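Local coordinates for protein ChiX (Serratia marcescens, PDB 5OPZ) that cleaves the L-Ala–D-Glu bond of peptidoglycan stem peptides as a zinc-dependent endopeptidase and is required for chitinase secretion, at residues L68-H72 and H127-F132; R13-E19 and R34-R38. All blocks are in the same frame, centred on the assembly; numbering follows the deposited sequence.

Contact 1 (L68-H72 and H127-F132); sequences LRSRH and HFQLTF. With ZN (zinc ion), chain C.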
loop_
_atom_site.group_PDB
_atom_site.type_symbol
_atom_site.label_atom_id
_atom_site.label_comp_id
_atom_site.label_asym_id
_atom_site.label_seq_id
_atom_site.Cartn_x
_atom_site.Cartn_y
_atom_site.Cartn_z
ATOM N N LEU A 68 -9.660 7.280 -15.540
ATOM C CA LEU A 68 -9.312 5.914 -15.791
ATOM C C LEU A 68 -7.807 5.699 -15.624
ATOM O O LEU A 68 -7.385 4.578 -15.513
ATOM C CB LEU A 68 -9.786 5.494 -17.177
ATOM C CG LEU A 68 -9.877 4.024 -17.534
ATOM C CD1 LEU A 68 -10.875 3.297 -16.678
ATOM C CD2 LEU A 68 -10.287 3.889 -18.983
ATOM N N ARG A 69 -7.018 6.779 -15.628
ATOM C CA ARG A 69 -5.590 6.723 -15.373
ATOM C C ARG A 69 -5.399 6.504 -13.877
ATOM O O ARG A 69 -5.823 7.306 -13.039
ATOM C CB ARG A 69 -4.924 8.015 -15.835
ATOM C CG ARG A 69 -3.395 8.045 -15.723
ATOM C CD ARG A 69 -2.883 9.342 -16.399
ATOM N NE ARG A 69 -1.962 10.200 -15.640
ATOM C CZ ARG A 69 -0.685 10.458 -15.934
ATOM N NH1 ARG A 69 -0.049 9.862 -16.947
ATOM N NH2 ARG A 69 0.000 11.313 -15.171
ATOM N N SER A 70 -4.846 5.371 -13.529
ATOM C CA SER A 70 -4.535 5.058 -12.124
ATOM C C SER A 70 -3.190 4.389 -12.063
ATOM O O SER A 70 -2.895 3.491 -12.870
ATOM C CB SER A 70 -5.561 4.105 -11.525
ATOM O OG SER A 70 -5.114 3.519 -10.314
ATOM N N ARG A 71 -2.416 4.744 -11.058
ATOM C CA ARG A 71 -1.148 4.065 -10.822
ATOM C C ARG A 71 -1.365 2.590 -10.505
ATOM O O ARG A 71 -0.482 1.782 -10.680
ATOM C CB ARG A 71 -0.388 4.759 -9.720
ATOM C CG ARG A 71 0.016 6.202 -10.002
ATOM C CD ARG A 71 1.512 6.354 -10.225
ATOM N NE ARG A 71 1.909 5.834 -11.517
ATOM C CZ ARG A 71 3.145 5.873 -11.962
ATOM N NH1 ARG A 71 4.125 6.308 -11.182
ATOM N NH2 ARG A 71 3.406 5.507 -13.202
ATOM N N HIS A 72 -2.560 2.198 -10.036
ATOM C CA HIS A 72 -2.776 0.789 -9.797
ATOM C C HIS A 72 -2.834 -0.071 -11.038
ATOM O O HIS A 72 -2.585 -1.262 -10.954
ATOM C CB HIS A 72 -4.075 0.547 -9.033
ATOM C CG HIS A 72 -4.041 0.896 -7.578
ATOM N ND1 HIS A 72 -3.630 0.009 -6.607
ATOM C CD2 HIS A 72 -4.412 2.019 -6.908
ATOM C CE1 HIS A 72 -3.719 0.559 -5.415
ATOM N NE2 HIS A 72 -4.202 1.774 -5.565
ATOM N N HIS A 127 -3.225 4.142 0.650
ATOM C CA HIS A 127 -2.620 4.226 -0.659
ATOM C C HIS A 127 -1.191 4.645 -0.622
ATOM O O HIS A 127 -0.848 5.654 -0.027
ATOM C CB HIS A 127 -3.448 5.215 -1.482
ATOM C CG HIS A 127 -3.002 5.361 -2.911
ATOM N ND1 HIS A 127 -3.411 4.524 -3.918
ATOM C CD2 HIS A 127 -2.038 6.132 -3.445
ATOM C CE1 HIS A 127 -2.817 4.842 -5.044
ATOM N NE2 HIS A 127 -1.952 5.794 -4.769
ATOM N N PHE A 128 -0.349 3.866 -1.306
ATOM C CA PHE A 128 1.057 4.229 -1.531
ATOM C C PHE A 128 1.371 4.077 -3.040
ATOM O O PHE A 128 0.878 3.111 -3.657
ATOM C CB PHE A 128 2.020 3.364 -0.748
ATOM C CG PHE A 128 1.898 3.500 0.726
ATOM C CD1 PHE A 128 0.941 2.817 1.446
ATOM C CD2 PHE A 128 2.635 4.444 1.374
ATOM C CE1 PHE A 128 0.858 2.932 2.823
ATOM C CE2 PHE A 128 2.603 4.556 2.744
ATOM C CZ PHE A 128 1.682 3.829 3.468
ATOM N N GLN A 129 2.215 4.948 -3.595
ATOM C CA GLN A 129 2.558 4.813 -5.023
ATOM C C GLN A 129 3.957 5.300 -5.293
ATOM O O GLN A 129 4.468 6.193 -4.635
ATOM C CB GLN A 129 1.556 5.526 -5.948
ATOM C CG GLN A 129 1.522 7.030 -5.754
ATOM C CD GLN A 129 0.514 7.681 -6.611
ATOM O OE1 GLN A 129 -0.640 7.270 -6.674
ATOM N NE2 GLN A 129 0.949 8.691 -7.360
ATOM N N LEU A 130 4.511 4.743 -6.371
ATOM C CA LEU A 130 5.689 5.340 -6.983
ATOM C C LEU A 130 5.284 6.618 -7.730
ATOM O O LEU A 130 4.158 6.730 -8.220
ATOM C CB LEU A 130 6.319 4.382 -7.988
ATOM C CG LEU A 130 6.822 3.049 -7.385
ATOM C CD1 LEU A 130 7.278 2.096 -8.468
ATOM C CD2 LEU A 130 7.944 3.283 -6.373
ATOM N N THR A 131 6.172 7.604 -7.788
ATOM C CA THR A 131 5.805 8.882 -8.406
ATOM C C THR A 131 5.803 8.784 -9.921
ATOM O O THR A 131 6.584 8.021 -10.505
ATOM C CB THR A 131 6.685 10.085 -8.014
ATOM O OG1 THR A 131 7.975 9.975 -8.564
ATOM C CG2 THR A 131 6.831 10.232 -6.580
ATOM N N PHE A 132 4.946 9.599 -10.531
ATOM C CA PHE A 132 4.983 9.774 -11.986
ATOM C C PHE A 132 6.305 10.343 -12.479
ATOM O O PHE A 132 6.769 9.941 -13.559
ATOM C CB PHE A 132 3.827 10.643 -12.455
ATOM C CG PHE A 132 2.517 9.908 -12.570
ATOM C CD1 PHE A 132 2.289 8.968 -13.569
ATOM C CD2 PHE A 132 1.482 10.172 -11.690
ATOM C CE1 PHE A 132 1.054 8.315 -13.705
ATOM C CE2 PHE A 132 0.239 9.536 -11.817
ATOM C CZ PHE A 132 0.052 8.572 -12.805
HETATM ZN ZN ZN C . -4.858 3.077 -4.029
#
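H72 and H127 meet through the zinc ion that both bind. H72 gives NE2, with NE2 to ZN at 2.1 Å, and H127 gives ND1; D79 of strand 77-82 is the third protein ligand. The two imidazoles pass each other obliquely, their planes 67° apart. Each ring is held at its other nitrogen: H72 ND1 is bonded to the carbonyl of G49, while H127 NE2 donates to Q129 OE1 at 2.7 Å, the acceptor lying near the plane of the imidazole. Q129 NE2 is anchored in turn by E114, so Q129 acts as a second-shell residue that fixes the rotation of H127. On the loop side S70 OG accepts from H72 N at 2.9 Å, an ST turn that ends on the ligand residue itself.

The flat groups form a three-layer stack around F132. The guanidinium of R69 lies almost parallel to one face of the ring, its CZ 4.0 Å from the F132 centroid, and that of R71 lies on the opposite face at a tilt of 23°; both are cation-pi contacts. R71 CD adds a CH-pi contact on the same side as its guanidinium. Bends at chi2 and chi3 (74°) fold the R71 chain over the ring and bring NH1 within 3.0 Å of L130 O, a hydrogen bond that comes from above the carbonyl plane. R71 NH2 is bonded to the Y135 carbonyl.

H72, D79 seven positions on, and H127 form the His/Asp/His zinc site characteristic of the D-alanyl-D-alanine carboxypeptidase family of clan MD; second-shell bonds orient both histidines, and R71 ties the metal-bearing loop to the C-terminal segment.

Contact 2 (R13-E19 and R34-R38); sequences RFTARSE and RLALR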
loop_
_atom_site.group_PDB
_atom_site.type_symbol
_atom_site.label_atom_id
_atom_site.label_comp_id
_atom_site.label_asym_id
_atom_site.label_seq_id
_atom_site.Cartn_x
_atom_site.Cartn_y
_atom_site.Cartn_z
ATOM N N ARG A 13 3.306 -10.716 11.565
ATOM C CA ARG A 13 3.556 -10.091 10.255
ATOM C C ARG A 13 2.777 -10.893 9.215
ATOM O O ARG A 13 2.766 -12.128 9.251
ATOM C CB ARG A 13 5.054 -10.084 9.906
ATOM C CG ARG A 13 5.901 -9.150 10.714
ATOM C CD ARG A 13 7.323 -9.075 10.216
ATOM N NE ARG A 13 8.102 -8.121 10.984
ATOM C CZ ARG A 13 8.807 -8.401 12.088
ATOM N NH1 ARG A 13 8.806 -9.611 12.646
ATOM N NH2 ARG A 13 9.505 -7.426 12.680
ATOM N N PHE A 14 2.139 -10.194 8.268
ATOM C CA PHE A 14 1.371 -10.848 7.178
ATOM C C PHE A 14 2.160 -10.943 5.877
ATOM O O PHE A 14 1.774 -10.474 4.830
ATOM C CB PHE A 14 -0.001 -10.158 6.953
ATOM C CG PHE A 14 -0.956 -10.434 8.053
ATOM C CD1 PHE A 14 -0.944 -9.697 9.230
ATOM C CD2 PHE A 14 -1.795 -11.541 7.950
ATOM C CE1 PHE A 14 -1.780 -10.046 10.274
ATOM C CE2 PHE A 14 -2.648 -11.882 8.989
ATOM C CZ PHE A 14 -2.620 -11.128 10.156
ATOM N N THR A 15 3.307 -11.592 5.968
ATOM C CA THR A 15 4.241 -11.724 4.855
ATOM C C THR A 15 3.614 -12.428 3.696
ATOM O O THR A 15 3.663 -11.924 2.569
ATOM C CB THR A 15 5.518 -12.459 5.299
ATOM O OG1 THR A 15 6.035 -11.778 6.441
ATOM C CG2 THR A 15 6.575 -12.494 4.216
ATOM N N ALA A 16 3.113 -13.632 3.909
ATOM C CA ALA A 16 2.671 -14.455 2.805
ATOM C C ALA A 16 1.452 -13.829 2.100
ATOM O O ALA A 16 1.400 -13.794 0.847
ATOM C CB ALA A 16 2.379 -15.868 3.266
ATOM N N ARG A 17 0.497 -13.301 2.874
ATOM C CA ARG A 17 -0.651 -12.634 2.322
ATOM C C ARG A 17 -0.249 -11.457 1.460
ATOM O O ARG A 17 -0.791 -11.244 0.378
ATOM C CB ARG A 17 -1.569 -12.187 3.440
ATOM C CG ARG A 17 -2.966 -11.937 2.968
ATOM C CD ARG A 17 -3.872 -11.603 4.129
ATOM N NE ARG A 17 -4.098 -12.743 5.014
ATOM C CZ ARG A 17 -5.027 -12.791 5.959
ATOM N NH1 ARG A 17 -5.826 -11.748 6.167
ATOM N NH2 ARG A 17 -5.169 -13.892 6.700
ATOM N N SER A 18 0.685 -10.660 1.953
ATOM C CA SER A 18 1.126 -9.462 1.269
ATOM C C SER A 18 1.852 -9.813 -0.015
ATOM O O SER A 18 1.606 -9.218 -1.056
ATOM C CB SER A 18 2.091 -8.667 2.126
ATOM O OG SER A 18 1.429 -8.102 3.231
ATOM N N GLU A 19 2.747 -10.797 0.052
ATOM C CA GLU A 19 3.536 -11.223 -1.114
ATOM C C GLU A 19 2.628 -11.691 -2.240
ATOM O O GLU A 19 2.840 -11.347 -3.418
ATOM C CB GLU A 19 4.616 -12.227 -0.681
ATOM C CG GLU A 19 5.617 -11.519 0.284
ATOM C CD GLU A 19 6.857 -12.290 0.685
ATOM O OE1 GLU A 19 6.847 -13.532 0.539
ATOM O OE2 GLU A 19 7.834 -11.621 1.127
ATOM N N ARG A 34 8.037 -4.822 0.985
ATOM C CA ARG A 34 8.544 -5.997 1.717
ATOM C C ARG A 34 9.435 -5.591 2.894
ATOM O O ARG A 34 9.339 -6.202 3.970
ATOM C CB ARG A 34 9.301 -6.964 0.797
ATOM C CG ARG A 34 8.330 -7.670 -0.156
ATOM C CD ARG A 34 8.973 -8.620 -1.125
ATOM N NE ARG A 34 9.402 -9.800 -0.373
ATOM C CZ ARG A 34 10.621 -10.346 -0.386
ATOM N NH1 ARG A 34 11.582 -9.840 -1.118
ATOM N NH2 ARG A 34 10.857 -11.410 0.366
ATOM N N LEU A 35 10.264 -4.556 2.699
ATOM C CA LEU A 35 11.056 -4.024 3.765
ATOM C C LEU A 35 10.188 -3.357 4.827
ATOM O O LEU A 35 10.396 -3.550 6.010
ATOM C CB LEU A 35 12.056 -3.098 3.164
ATOM C CG LEU A 35 13.149 -2.605 4.078
ATOM C CD1 LEU A 35 13.869 -3.748 4.773
ATOM C CD2 LEU A 35 14.103 -1.752 3.266
ATOM N N ALA A 36 9.136 -2.660 4.410
ATOM C CA ALA A 36 8.243 -2.066 5.395
ATOM C C ALA A 36 7.535 -3.085 6.292
ATOM O O ALA A 36 7.268 -2.780 7.467
ATOM C CB ALA A 36 7.221 -1.172 4.750
ATOM N N LEU A 37 7.255 -4.269 5.753
ATOM C CA LEU A 37 6.726 -5.352 6.623
ATOM C C LEU A 37 7.649 -5.673 7.781
ATOM O O LEU A 37 7.193 -6.106 8.821
ATOM C CB LEU A 37 6.483 -6.638 5.839
ATOM C CG LEU A 37 5.370 -6.565 4.785
ATOM C CD1 LEU A 37 5.468 -7.696 3.777
ATOM C CD2 LEU A 37 4.037 -6.641 5.509
ATOM N N ARG A 38 8.941 -5.527 7.614
ATOM C CA ARG A 38 9.885 -5.771 8.689
ATOM C C ARG A 38 9.903 -4.711 9.740
ATOM O O ARG A 38 10.224 -4.985 10.893
ATOM C CB ARG A 38 11.293 -5.874 8.135
ATOM C CG ARG A 38 11.524 -6.875 7.031
ATOM C CD ARG A 38 10.907 -8.212 7.272
ATOM N NE ARG A 38 11.241 -8.757 8.578
ATOM C CZ ARG A 38 10.784 -9.918 9.027
ATOM N NH1 ARG A 38 10.006 -10.682 8.282
ATOM N NH2 ARG A 38 11.110 -10.319 10.256
HETATM O O HOH W 1 8.402 -10.184 6.103
#
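E19 OE2 is gripped, in one of two R34 conformers, by NE (2.8 Å) and NH2 (3.1 Å) in a side-on salt bridge to one oxygen. OE2 lies near the guanidinium plane; both N-H groups arrive from one face of the carboxylate.

At the other end, R13 reaches across to segment 34-38 of helix 27-39. Its chain is extended from CG to NE (chi2 -173°), which carries the guanidinium to two successive carbonyls: NH2 donates to R38 O at 3.1 Å, and NE makes a weak bond to L37 O. R38 doubles back through bends at chi2 and chi3, and its guanidinium stacks on that of R13, with planes 17° apart. The like charges approach to 3.4 Å between R13 NH1 and R38 NH2; the carbonyls bound by R13 probably offset part of the repulsion. One water links T15 OG1 to R38 NH1.

Between these polar ends L37 packs its methyls on S18, CD2 lying 3.8 Å from S18 OG, whose hydroxyl is bonded to F14 O. F44 of strand 44-48 also touches L37. The near-antiparallel course of the segments (159°, axes 10.9 Å apart) makes the consecutive helices 15-21 and 27-39 an antiparallel helical hairpin.

In the fold
Both segments of contact 2 precede those of contact 1 along the chain. Their centres lie 20 Å apart with the centre of the molecule between them, and with nearest atoms about 8 Å apart they do not touch. Contact 2 pairs helices 15-21 and 27-39, whereas contact 1 joins the loop between helix 53-62 and strand 77-82 to strand 127-130. The four-stranded antiparallel sheet connects them: one of its edge strands, 44-48, packs against both helices of contact 2, and inner strands 77-82 and 127-130 carry D79 and H127. Contact 1 thus belongs to the zinc site, and contact 2 is N-terminal helix packing away from the metal.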